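Local structure of PilM (Pseudomonas aeruginosa, 3HG9) at residues Ala10-Leu15 with Ala78-Thr83; Leu19-Ser24 with Ala49-Pro54; Ala27-Ala32 with Asp42-Leu47; Gly96-Arg101 with Thr106-Pro111. The protein is of unknown function but, as a plasmid-encoded pilus-family protein, probably takes part in forming or working a bacterial pilus. One frame throughout, in Å; residues are numbered along the deposited sequence.

How the interactions relate
Interactions 1, 2 and 3 follow helix 12-31 from its first turn to its last, and together they show how one long helix can collect distant parts of a chain. All three are surface contacts without a hydrogen bond between their segments. A short helix meets it in interaction 1, and loop segments meet it in interactions 2 and 3. Interactions 2 and 3 adjoin, their centres about 11 Å apart, and share packing and a salt bridge. Interaction 4 stands apart in the four-stranded sheet, its centre more than 25 Å from the others; it is partly buried and combines backbone hydrogen bonds with apolar packing. All four have residues that touch the second subunit.

Interaction 1: Ala10-Leu15 with Ala78-Thr83; sequences AEVDTL and AAAVDT
Asp13 and Ala80 mark the closest backbone approach between the first turn of helix 12-31 and the short helix 77-83, their CA atoms lying 5.7 Å apart. Glu11 holds the N-cap position of the long helix, and its carbonyl O accepts the backbone N of Thr14. The side chain of Ala80 points at the other segment, and its CB is the one atom that both opposing residues reach. Val12 sets its CG2 methyl nearly head-on to Ala80 CB, 4.3 Å away. From Asp13 the carboxylate oxygen OD1 is modelled 3.4 Å from Ala80 CB. The other oxygen of that carboxylate is placed too near the preceding residues, however, and the approach of OD1 shares the resulting uncertainty. Farther along, Ala80 and Val81 also pack on Ala16, so the short helix continues to lean on the long one, while Val90 of the second subunit covers Val81. The chemistry is that of a small methyl facing a branched apolar side chain and an acid that stand next to each other. With no hydrogen bond or ion pair across it, the contact rests on close approach, which the small side chain of Ala80 permits.

Interaction 2: Leu19-Ser24 with Ala49-Pro54; sequences LLLYRS and AWFRKP
This is a largely apolar surface contact in which Leu21 and Tyr22, midway along helix 12-31, meet Trp50, Phe51 and Lys53 in the irregular loop that leads to strand 57-62. The backbones stay well apart, with 8.3 Å between the CA atoms of Tyr22 and Lys53, and side chains bridge the interval. Leu21 extends with its CG anti to the backbone N (chi1 -179°), which carries both methyls out to the loop, where each finds its own aromatic partner. CD1 comes obliquely to the indole of Trp50, 4.1 Å from CH2; the two side chains approach from opposite directions. CD2 sits over one face of the Phe51 ring, 4.4 Å from CZ. The next residue, Tyr22, presents its ring to the aliphatic part of Lys53, whose CG lies obliquely 4.1 Å from both CD1 and CE1 of Tyr22. Beyond CG the lysine chain bends at each of its next three torsions, starting with chi2 at -97°, and its NZ forms a salt bridge with Asp42, although the modelled length is too short and the exact geometry doubtful. Tyr22 is buried, touching Leu57 and Ala68 of the two-stranded sheet as well, and Arg23 next to it forms a salt bridge with Asp88 of the second subunit. Lys53 therefore serves two environments, its methylenes packing against an aromatic ring. The division implies that apolar packing joins loop to helix here, with the lysine charge paired to an acid of the same loop.

Interaction 3: Ala27-Ala32 with Asp42-Leu47; sequences AEYAHA and DSALGL
Tyr29 and the Ala44-Leu45 bend form a helix-to-loop contact, joining the last turn of helix 12-31 to the long loop that runs on to the antiparallel hairpin of strands 57-62 and 65-70. The CA atoms of Tyr29 and Leu45 are 6.3 Å apart. From CB, which points at the loop, the tyrosine goes out with CG anti to its backbone N (chi1 170°), and this direction lays the ring against the bend. CG itself is still 5.0 Å from Leu45 N. The next atom, CD2, moves in to 4.1 Å from that same backbone nitrogen, and CE2 comes closest of all, 3.9 Å from the CB methyl of Ala44. Both approaches are oblique to the ring. CD1 and CE1, across the ring, lie farther from the loop. Toward the tip the side chain draws away again: CZ is 4.8 Å from Ala44 CB, and the hydroxyl OH is 5.0 Å from it. The contact is thus centred on the CD2-CE2 bond and is apolar apart from the peptide nitrogen. Leu45 has a positive phi (58°), and its CB turns away from the helix end, although its side chain reaches back toward Tyr22 and Arg25 earlier on the helix. Gly46 follows with phi also positive, at 86°. Beyond Tyr29, His31 meets the ring of His126, from the expression tag of the second subunit. Of the Leu45 side chain, the methyl CD1 comes nearest, 5.2 Å from Tyr29 CD2.

Interaction 4: Gly96-Arg101 with Thr106-Pro111; sequences GQLVTR and TAIALP
Thr106 holds OG1 between its backbone N and carbonyl carbon (chi1 73°), from where it reaches Leu98 O, and Leu98 has CG anti to its N (chi1 -174°), which carries CD2 toward Ile108. The two residues form an antiparallel, hydrogen-bonded pair of the beta hairpin made by strands 97-100 and 104-106, at one margin of the four-stranded sheet, and this pairing puts their side chains next to each other, pointing the same way. Leu98 N donates to Thr106 O at 2.9 Å, and Thr106 N returns a nearly straight bond (169°) to Leu98 O at 3.0 Å. That carbonyl is gripped twice: the amide donor stands above its plane, while Thr106 OG1 donates in the plane, on a lone pair, at 3.2 Å. The turn of the threonine thus adds a side-chain clasp to the backbone pair. Its CG2 meets CG2 of Thr100 at 3.8 Å. Beyond Ala107 the chain is loop, and Ile108 sends CD1 across to Leu98 CB, 3.8 Å away. Leu98 is buried further by Leu89 of the adjoining strand 88-94 and by Val120 and Val122 of strand 119-123, and Tyr67 of the second subunit packs on Leu110. Leu110 CD1 lies 3.3 Å from Gln97 O.

Interaction 1: Ala10-Leu15 with Ala78-Thr83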
loop_
_atom_site.group_PDB
_atom_site.type_symbol
_atom_site.label_atom_id
_atom_site.label_comp_id
_atom_site.label_asym_id
_atom_site.label_seq_id
_atom_site.Cartn_x
_atom_site.Cartn_y
_atom_site.Cartn_z
ATOM N N ALA B 10 -11.333 -21.991 9.375
ATOM C CA ALA B 10 -10.074 -22.252 8.725
ATOM C C ALA B 10 -9.074 -21.275 9.283
ATOM O O ALA B 10 -9.399 -20.130 9.639
ATOM C CB ALA B 10 -10.198 -22.100 7.220
ATOM N N GLU B 11 -7.852 -21.739 9.402
ATOM C CA GLU B 11 -6.830 -20.795 9.685
ATOM C C GLU B 11 -5.769 -20.704 8.554
ATOM O O GLU B 11 -4.574 -20.571 8.783
ATOM C CB GLU B 11 -6.298 -20.999 11.105
ATOM C CG GLU B 11 -7.061 -20.151 12.144
ATOM C CD GLU B 11 -6.225 -18.933 12.618
ATOM O OE1 GLU B 11 -5.053 -19.147 13.046
ATOM O OE2 GLU B 11 -6.734 -17.773 12.576
ATOM N N VAL B 12 -6.290 -20.721 7.331
ATOM C CA VAL B 12 -5.660 -20.093 6.155
ATOM C C VAL B 12 -5.109 -18.741 6.530
ATOM O O VAL B 12 -4.375 -18.110 5.768
ATOM C CB VAL B 12 -6.636 -19.959 4.942
ATOM C CG1 VAL B 12 -7.218 -21.310 4.611
ATOM C CG2 VAL B 12 -7.777 -18.927 5.179
ATOM N N ASP B 13 -5.474 -18.339 7.740
ATOM C CA ASP B 13 -5.059 -17.112 8.372
ATOM C C ASP B 13 -3.584 -17.228 8.847
ATOM O O ASP B 13 -2.821 -16.222 8.882
ATOM C CB ASP B 13 -6.047 -16.852 9.495
ATOM C CG ASP B 13 -7.520 -17.166 9.049
ATOM O OD1 ASP B 13 -8.070 -16.375 8.218
ATOM O OD2 ASP B 13 -8.096 -18.225 9.483
ATOM N N THR B 14 -3.194 -18.458 9.187
ATOM C CA THR B 14 -1.818 -18.789 9.432
ATOM C C THR B 14 -1.096 -18.725 8.079
ATOM O O THR B 14 -0.050 -18.117 7.897
ATOM C CB THR B 14 -1.770 -20.240 9.942
ATOM O OG1 THR B 14 -1.994 -20.282 11.352
ATOM C CG2 THR B 14 -0.411 -20.932 9.616
ATOM N N LEU B 15 -1.658 -19.347 7.087
ATOM C CA LEU B 15 -1.053 -19.256 5.804
ATOM C C LEU B 15 -0.894 -17.811 5.233
ATOM O O LEU B 15 0.106 -17.505 4.546
ATOM C CB LEU B 15 -1.881 -20.118 4.873
ATOM C CG LEU B 15 -1.234 -20.235 3.509
ATOM C CD1 LEU B 15 0.125 -20.882 3.663
ATOM C CD2 LEU B 15 -2.145 -21.019 2.501
ATOM N N ALA B 78 -7.439 -14.862 -0.055
ATOM C CA ALA B 78 -7.361 -13.469 -0.557
ATOM C C ALA B 78 -7.834 -12.582 0.565
ATOM O O ALA B 78 -7.084 -11.739 1.129
ATOM C CB ALA B 78 -8.252 -13.303 -1.771
ATOM N N ALA B 79 -9.080 -12.809 0.941
ATOM C CA ALA B 79 -9.660 -12.047 2.019
ATOM C C ALA B 79 -8.679 -11.999 3.174
ATOM O O ALA B 79 -8.093 -10.945 3.461
ATOM C CB ALA B 79 -10.968 -12.654 2.432
ATOM N N ALA B 80 -8.455 -13.149 3.808
ATOM C CA ALA B 80 -7.622 -13.237 5.010
ATOM C C ALA B 80 -6.329 -12.447 4.864
ATOM O O ALA B 80 -5.839 -11.901 5.854
ATOM C CB ALA B 80 -7.310 -14.679 5.326
ATOM N N VAL B 81 -5.775 -12.380 3.646
ATOM C CA VAL B 81 -4.505 -11.646 3.399
ATOM C C VAL B 81 -4.700 -10.152 3.243
ATOM O O VAL B 81 -3.875 -9.366 3.684
ATOM C CB VAL B 81 -3.833 -12.086 2.084
ATOM C CG1 VAL B 81 -2.795 -11.041 1.666
ATOM C CG2 VAL B 81 -3.190 -13.507 2.255
ATOM N N ASP B 82 -5.763 -9.769 2.535
ATOM C CA ASP B 82 -6.087 -8.358 2.284
ATOM C C ASP B 82 -6.236 -7.720 3.668
ATOM O O ASP B 82 -5.645 -6.680 3.993
ATOM C CB ASP B 82 -7.380 -8.391 1.465
ATOM C CG ASP B 82 -7.997 -7.045 1.203
ATOM O OD1 ASP B 82 -7.554 -6.353 0.227
ATOM O OD2 ASP B 82 -9.035 -6.765 1.879
ATOM N N THR B 83 -6.951 -8.429 4.519
ATOM C CA THR B 83 -7.080 -8.047 5.895
ATOM C C THR B 83 -5.780 -7.738 6.616
ATOM O O THR B 83 -5.644 -6.670 7.171
ATOM C CB THR B 83 -7.822 -9.137 6.654
ATOM O OG1 THR B 83 -8.552 -9.937 5.696
ATOM C CG2 THR B 83 -8.760 -8.505 7.652
#

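Interaction 2: Leu19-Ser24 with Ala49-Pro54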
loop_
_atom_site.group_PDB
_atom_site.type_symbol
_atom_site.label_atom_id
_atom_site.label_comp_id
_atom_site.label_asym_id
_atom_site.label_seq_id
_atom_site.Cartn_x
_atom_site.Cartn_y
_atom_site.Cartn_z
ATOM N N LEU B 19 2.600 -15.981 4.223
ATOM C CA LEU B 19 2.763 -15.156 3.072
ATOM C C LEU B 19 3.297 -13.742 3.463
ATOM O O LEU B 19 4.329 -13.285 2.942
ATOM C CB LEU B 19 1.430 -15.061 2.333
ATOM C CG LEU B 19 1.617 -14.364 0.977
ATOM C CD1 LEU B 19 0.677 -15.043 -0.038
ATOM C CD2 LEU B 19 1.300 -12.860 1.006
ATOM N N LEU B 20 2.608 -13.051 4.374
ATOM C CA LEU B 20 2.964 -11.628 4.641
ATOM C C LEU B 20 4.384 -11.580 5.153
ATOM O O LEU B 20 5.227 -10.703 4.778
ATOM C CB LEU B 20 2.016 -11.003 5.665
ATOM C CG LEU B 20 0.762 -10.871 4.881
ATOM C CD1 LEU B 20 -0.361 -10.257 5.669
ATOM C CD2 LEU B 20 1.081 -10.094 3.555
ATOM N N LEU B 21 4.667 -12.564 5.980
ATOM C CA LEU B 21 5.960 -12.635 6.571
ATOM C C LEU B 21 7.053 -12.888 5.521
ATOM O O LEU B 21 8.156 -12.330 5.617
ATOM C CB LEU B 21 5.914 -13.746 7.577
ATOM C CG LEU B 21 7.173 -13.999 8.339
ATOM C CD1 LEU B 21 6.649 -14.792 9.516
ATOM C CD2 LEU B 21 8.207 -14.786 7.498
ATOM N N TYR B 22 6.765 -13.734 4.531
ATOM C CA TYR B 22 7.768 -14.051 3.453
ATOM C C TYR B 22 7.941 -12.823 2.595
ATOM O O TYR B 22 9.061 -12.381 2.299
ATOM C CB TYR B 22 7.233 -15.141 2.581
ATOM C CG TYR B 22 8.127 -15.625 1.481
ATOM C CD1 TYR B 22 9.084 -16.596 1.715
ATOM C CD2 TYR B 22 7.916 -15.207 0.158
ATOM C CE1 TYR B 22 9.923 -17.081 0.631
ATOM C CE2 TYR B 22 8.710 -15.690 -0.922
ATOM C CZ TYR B 22 9.703 -16.599 -0.680
ATOM O OH TYR B 22 10.437 -17.063 -1.749
ATOM N N ARG B 23 6.799 -12.244 2.245
ATOM C CA ARG B 23 6.790 -10.992 1.513
ATOM C C ARG B 23 7.786 -9.962 2.083
ATOM O O ARG B 23 8.553 -9.294 1.341
ATOM C CB ARG B 23 5.373 -10.362 1.458
ATOM C CG ARG B 23 5.363 -9.143 0.496
ATOM C CD ARG B 23 4.031 -8.523 0.316
ATOM N NE ARG B 23 3.727 -7.552 1.374
ATOM C CZ ARG B 23 2.679 -6.729 1.359
ATOM N NH1 ARG B 23 1.858 -6.769 0.320
ATOM N NH2 ARG B 23 2.437 -5.874 2.389
ATOM N N SER B 24 7.778 -9.801 3.391
ATOM C CA SER B 24 8.598 -8.742 3.937
ATOM C C SER B 24 10.065 -9.044 3.833
ATOM O O SER B 24 10.874 -8.119 3.711
ATOM C CB SER B 24 8.204 -8.487 5.379
ATOM O OG SER B 24 6.975 -7.856 5.398
ATOM N N ALA B 49 14.316 -19.615 11.806
ATOM C CA ALA B 49 14.732 -20.964 12.023
ATOM C C ALA B 49 13.538 -21.853 11.815
ATOM O O ALA B 49 13.530 -22.711 10.900
ATOM C CB ALA B 49 15.317 -21.128 13.458
ATOM N N TRP B 50 12.526 -21.598 12.652
ATOM C CA TRP B 50 11.307 -22.436 12.732
ATOM C C TRP B 50 10.478 -22.506 11.443
ATOM O O TRP B 50 9.799 -23.503 11.187
ATOM C CB TRP B 50 10.390 -21.906 13.825
ATOM C CG TRP B 50 10.319 -20.380 13.980
ATOM C CD1 TRP B 50 11.070 -19.590 14.846
ATOM C CD2 TRP B 50 9.382 -19.480 13.345
ATOM N NE1 TRP B 50 10.664 -18.259 14.759
ATOM C CE2 TRP B 50 9.648 -18.167 13.832
ATOM C CE3 TRP B 50 8.358 -19.653 12.384
ATOM C CZ2 TRP B 50 8.919 -17.043 13.397
ATOM C CZ3 TRP B 50 7.649 -18.539 11.951
ATOM C CH2 TRP B 50 7.917 -17.252 12.477
ATOM N N PHE B 51 10.510 -21.421 10.662
ATOM C CA PHE B 51 9.721 -21.308 9.443
ATOM C C PHE B 51 10.189 -22.301 8.421
ATOM O O PHE B 51 11.364 -22.242 8.001
ATOM C CB PHE B 51 9.912 -19.920 8.867
ATOM C CG PHE B 51 8.879 -19.524 7.895
ATOM C CD1 PHE B 51 7.578 -19.277 8.321
ATOM C CD2 PHE B 51 9.198 -19.339 6.543
ATOM C CE1 PHE B 51 6.619 -18.898 7.436
ATOM C CE2 PHE B 51 8.197 -18.982 5.597
ATOM C CZ PHE B 51 6.929 -18.734 6.054
ATOM N N ARG B 52 9.254 -23.175 8.022
ATOM C CA ARG B 52 9.377 -24.173 6.950
ATOM C C ARG B 52 8.456 -23.652 5.837
ATOM O O ARG B 52 7.234 -23.859 5.876
ATOM C CB ARG B 52 8.869 -25.543 7.446
ATOM C CG ARG B 52 9.968 -26.663 7.856
ATOM C CD ARG B 52 10.336 -27.632 6.643
ATOM N NE ARG B 52 11.611 -27.342 5.904
ATOM C CZ ARG B 52 11.799 -26.444 4.909
ATOM N NH1 ARG B 52 10.806 -25.674 4.458
ATOM N NH2 ARG B 52 12.998 -26.321 4.343
ATOM N N LYS B 53 8.990 -22.902 4.875
ATOM C CA LYS B 53 8.127 -22.311 3.868
ATOM C C LYS B 53 7.383 -23.457 3.197
ATOM O O LYS B 53 7.975 -24.510 2.994
ATOM C CB LYS B 53 8.943 -21.484 2.847
ATOM C CG LYS B 53 8.110 -20.586 1.855
ATOM C CD LYS B 53 7.877 -21.273 0.495
ATOM C CE LYS B 53 9.087 -21.163 -0.453
ATOM N NZ LYS B 53 10.327 -21.902 -0.094
ATOM N N PRO B 54 6.084 -23.258 2.899
ATOM C CA PRO B 54 5.350 -24.231 2.144
ATOM C C PRO B 54 5.305 -23.812 0.719
ATOM O O PRO B 54 4.502 -22.921 0.366
ATOM C CB PRO B 54 3.938 -24.105 2.672
ATOM C CG PRO B 54 3.862 -22.772 3.287
ATOM C CD PRO B 54 5.208 -22.237 3.481
#

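Interaction 3: Ala27-Ala32 with Asp42-Leu47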
loop_
_atom_site.group_PDB
_atom_site.type_symbol
_atom_site.label_atom_id
_atom_site.label_comp_id
_atom_site.label_asym_id
_atom_site.label_seq_id
_atom_site.Cartn_x
_atom_site.Cartn_y
_atom_site.Cartn_z
ATOM N N ALA B 27 10.734 -7.843 0.546
ATOM C CA ALA B 27 10.726 -6.376 0.488
ATOM C C ALA B 27 12.144 -5.945 0.768
ATOM O O ALA B 27 12.704 -5.148 0.034
ATOM C CB ALA B 27 9.791 -5.742 1.509
ATOM N N GLU B 28 12.744 -6.502 1.809
ATOM C CA GLU B 28 13.866 -5.802 2.400
ATOM C C GLU B 28 15.192 -6.243 1.843
ATOM O O GLU B 28 16.133 -5.465 1.780
ATOM C CB GLU B 28 13.835 -5.895 3.918
ATOM C CG GLU B 28 13.032 -4.750 4.600
ATOM C CD GLU B 28 12.846 -5.024 6.084
ATOM O OE1 GLU B 28 12.484 -4.102 6.864
ATOM O OE2 GLU B 28 13.082 -6.190 6.487
ATOM N N TYR B 29 15.269 -7.488 1.445
ATOM C CA TYR B 29 16.373 -7.940 0.693
ATOM C C TYR B 29 16.363 -7.149 -0.595
ATOM O O TYR B 29 17.413 -6.668 -1.000
ATOM C CB TYR B 29 16.190 -9.414 0.403
ATOM C CG TYR B 29 17.165 -10.001 -0.592
ATOM C CD1 TYR B 29 17.053 -9.706 -1.951
ATOM C CD2 TYR B 29 18.175 -10.891 -0.178
ATOM C CE1 TYR B 29 17.936 -10.240 -2.875
ATOM C CE2 TYR B 29 19.080 -11.468 -1.114
ATOM C CZ TYR B 29 18.946 -11.128 -2.469
ATOM O OH TYR B 29 19.810 -11.652 -3.442
ATOM N N ALA B 30 15.194 -7.021 -1.245
ATOM C CA ALA B 30 15.067 -6.276 -2.498
ATOM C C ALA B 30 15.821 -4.937 -2.451
ATOM O O ALA B 30 16.615 -4.634 -3.338
ATOM C CB ALA B 30 13.596 -6.048 -2.857
ATOM N N HIS B 31 15.542 -4.134 -1.436
ATOM C CA HIS B 31 16.335 -2.955 -1.101
ATOM C C HIS B 31 17.852 -3.304 -0.963
ATOM O O HIS B 31 18.627 -3.015 -1.858
ATOM C CB HIS B 31 15.770 -2.299 0.190
ATOM C CG HIS B 31 16.495 -1.050 0.611
ATOM N ND1 HIS B 31 17.787 -1.063 1.101
ATOM C CD2 HIS B 31 16.104 0.253 0.610
ATOM C CE1 HIS B 31 18.159 0.178 1.381
ATOM N NE2 HIS B 31 17.158 0.996 1.093
ATOM N N ALA B 32 18.239 -3.918 0.164
ATOM C CA ALA B 32 19.591 -4.435 0.427
ATOM C C ALA B 32 19.976 -5.458 -0.612
ATOM O O ALA B 32 20.228 -6.611 -0.271
ATOM C CB ALA B 32 19.663 -5.073 1.846
ATOM N N ASP B 42 15.200 -19.185 -0.218
ATOM C CA ASP B 42 14.923 -18.780 1.184
ATOM C C ASP B 42 16.146 -18.791 2.155
ATOM O O ASP B 42 16.010 -18.418 3.333
ATOM C CB ASP B 42 13.781 -19.650 1.733
ATOM C CG ASP B 42 12.892 -20.230 0.627
ATOM O OD1 ASP B 42 12.572 -19.472 -0.290
ATOM O OD2 ASP B 42 12.480 -21.419 0.672
ATOM N N SER B 43 17.321 -19.222 1.652
ATOM C CA SER B 43 18.554 -19.271 2.462
ATOM C C SER B 43 19.075 -17.844 2.546
ATOM O O SER B 43 19.474 -17.350 3.599
ATOM C CB SER B 43 19.589 -20.186 1.804
ATOM O OG SER B 43 18.918 -21.132 0.967
ATOM N N ALA B 44 19.072 -17.185 1.400
ATOM C CA ALA B 44 19.022 -15.743 1.383
ATOM C C ALA B 44 17.688 -15.481 2.110
ATOM O O ALA B 44 17.167 -16.348 2.873
ATOM C CB ALA B 44 18.994 -15.250 -0.036
ATOM N N LEU B 45 17.115 -14.309 1.899
ATOM C CA LEU B 45 15.925 -13.914 2.681
ATOM C C LEU B 45 16.216 -13.920 4.219
ATOM O O LEU B 45 15.994 -12.916 4.898
ATOM C CB LEU B 45 14.694 -14.742 2.269
ATOM C CG LEU B 45 13.994 -14.570 0.902
ATOM C CD1 LEU B 45 14.835 -14.921 -0.187
ATOM C CD2 LEU B 45 12.836 -15.483 0.767
ATOM N N GLY B 46 16.764 -14.997 4.771
ATOM C CA GLY B 46 17.215 -14.958 6.183
ATOM C C GLY B 46 16.053 -15.293 7.083
ATOM O O GLY B 46 15.893 -14.752 8.201
ATOM N N LEU B 47 15.208 -16.170 6.556
ATOM C CA LEU B 47 13.951 -16.488 7.204
ATOM C C LEU B 47 14.211 -17.111 8.582
ATOM O O LEU B 47 15.334 -17.580 8.872
ATOM C CB LEU B 47 13.127 -17.420 6.293
ATOM C CG LEU B 47 12.570 -16.768 5.037
ATOM C CD1 LEU B 47 12.121 -17.781 4.115
ATOM C CD2 LEU B 47 11.388 -15.895 5.415
#

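Interaction 4: Gly96-Arg101 with Thr106-Pro111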
loop_
_atom_site.group_PDB
_atom_site.type_symbol
_atom_site.label_atom_id
_atom_site.label_comp_id
_atom_site.label_asym_id
_atom_site.label_seq_id
_atom_site.Cartn_x
_atom_site.Cartn_y
_atom_site.Cartn_z
ATOM N N GLY B 96 -13.372 10.785 -9.994
ATOM C CA GLY B 96 -13.947 9.452 -9.886
ATOM C C GLY B 96 -12.779 8.492 -9.704
ATOM O O GLY B 96 -12.991 7.243 -9.485
ATOM N N GLN B 97 -11.551 9.063 -9.787
ATOM C CA GLN B 97 -10.304 8.257 -9.892
ATOM C C GLN B 97 -9.065 8.767 -9.106
ATOM O O GLN B 97 -8.949 9.987 -8.787
ATOM C CB GLN B 97 -9.883 8.118 -11.373
ATOM C CG GLN B 97 -10.999 7.766 -12.347
ATOM C CD GLN B 97 -10.993 6.292 -12.682
ATOM O OE1 GLN B 97 -11.523 5.446 -11.928
ATOM N NE2 GLN B 97 -10.362 5.959 -13.824
ATOM N N LEU B 98 -8.121 7.835 -8.860
ATOM C CA LEU B 98 -6.808 8.141 -8.298
ATOM C C LEU B 98 -5.720 7.696 -9.242
ATOM O O LEU B 98 -5.365 6.527 -9.301
ATOM C CB LEU B 98 -6.603 7.436 -6.964
ATOM C CG LEU B 98 -5.328 7.784 -6.197
ATOM C CD1 LEU B 98 -5.602 9.122 -5.630
ATOM C CD2 LEU B 98 -4.911 6.770 -5.060
ATOM N N VAL B 99 -5.160 8.641 -9.961
ATOM C CA VAL B 99 -4.188 8.355 -10.985
ATOM C C VAL B 99 -2.792 8.125 -10.402
ATOM O O VAL B 99 -2.117 9.080 -10.055
ATOM C CB VAL B 99 -4.184 9.530 -12.008
ATOM C CG1 VAL B 99 -3.668 10.773 -11.370
ATOM C CG2 VAL B 99 -3.376 9.203 -13.256
ATOM N N THR B 100 -2.336 6.888 -10.284
ATOM C CA THR B 100 -0.918 6.687 -9.908
ATOM C C THR B 100 -0.012 6.126 -11.000
ATOM O O THR B 100 -0.091 4.928 -11.316
ATOM C CB THR B 100 -0.743 5.793 -8.676
ATOM O OG1 THR B 100 0.552 5.168 -8.739
ATOM C CG2 THR B 100 -1.829 4.708 -8.607
ATOM N N ARG B 101 0.876 6.976 -11.520
ATOM C CA ARG B 101 1.808 6.591 -12.609
ATOM C C ARG B 101 2.780 5.417 -12.307
ATOM O O ARG B 101 4.011 5.594 -12.381
ATOM C CB ARG B 101 2.637 7.804 -13.064
ATOM C CG ARG B 101 4.066 7.857 -12.436
ATOM C CD ARG B 101 4.034 8.229 -10.947
ATOM N NE ARG B 101 4.164 9.676 -10.797
ATOM C CZ ARG B 101 5.318 10.331 -10.627
ATOM N NH1 ARG B 101 6.482 9.662 -10.543
ATOM N NH2 ARG B 101 5.301 11.668 -10.530
ATOM N N THR B 106 -6.525 4.139 -10.599
ATOM C CA THR B 106 -7.163 3.213 -9.689
ATOM C C THR B 106 -8.449 3.883 -9.151
ATOM O O THR B 106 -8.402 4.953 -8.492
ATOM C CB THR B 106 -6.178 2.761 -8.545
ATOM O OG1 THR B 106 -5.965 3.831 -7.613
ATOM C CG2 THR B 106 -4.818 2.380 -9.069
ATOM N N ALA B 107 -9.587 3.264 -9.481
ATOM C CA ALA B 107 -10.921 3.805 -9.233
ATOM C C ALA B 107 -11.357 3.594 -7.796
ATOM O O ALA B 107 -11.507 2.421 -7.378
ATOM C CB ALA B 107 -11.925 3.130 -10.158
ATOM N N ILE B 108 -11.572 4.695 -7.045
ATOM C CA ILE B 108 -11.971 4.586 -5.619
ATOM C C ILE B 108 -13.197 5.408 -5.100
ATOM O O ILE B 108 -13.545 6.476 -5.647
ATOM C CB ILE B 108 -10.802 4.900 -4.632
ATOM C CG1 ILE B 108 -9.436 4.638 -5.226
ATOM C CG2 ILE B 108 -11.012 4.203 -3.264
ATOM C CD1 ILE B 108 -8.372 5.274 -4.364
ATOM N N ALA B 109 -13.818 4.866 -4.030
ATOM C CA ALA B 109 -14.595 5.633 -3.015
ATOM C C ALA B 109 -13.766 6.801 -2.490
ATOM O O ALA B 109 -13.055 6.608 -1.469
ATOM C CB ALA B 109 -14.974 4.716 -1.816
ATOM N N LEU B 110 -13.811 7.967 -3.161
ATOM C CA LEU B 110 -12.908 9.086 -2.800
ATOM C C LEU B 110 -13.709 10.166 -2.083
ATOM O O LEU B 110 -14.558 10.783 -2.705
ATOM C CB LEU B 110 -12.231 9.719 -4.041
ATOM C CG LEU B 110 -10.949 9.197 -4.702
ATOM C CD1 LEU B 110 -10.607 10.038 -5.933
ATOM C CD2 LEU B 110 -9.741 9.090 -3.818
ATOM N N PRO B 111 -13.439 10.418 -0.782
ATOM C CA PRO B 111 -14.285 11.400 -0.102
ATOM C C PRO B 111 -14.592 12.673 -0.916
ATOM O O PRO B 111 -13.756 13.160 -1.728
ATOM C CB PRO B 111 -13.528 11.681 1.208
ATOM C CG PRO B 111 -12.914 10.367 1.516
ATOM C CD PRO B 111 -12.530 9.758 0.178
#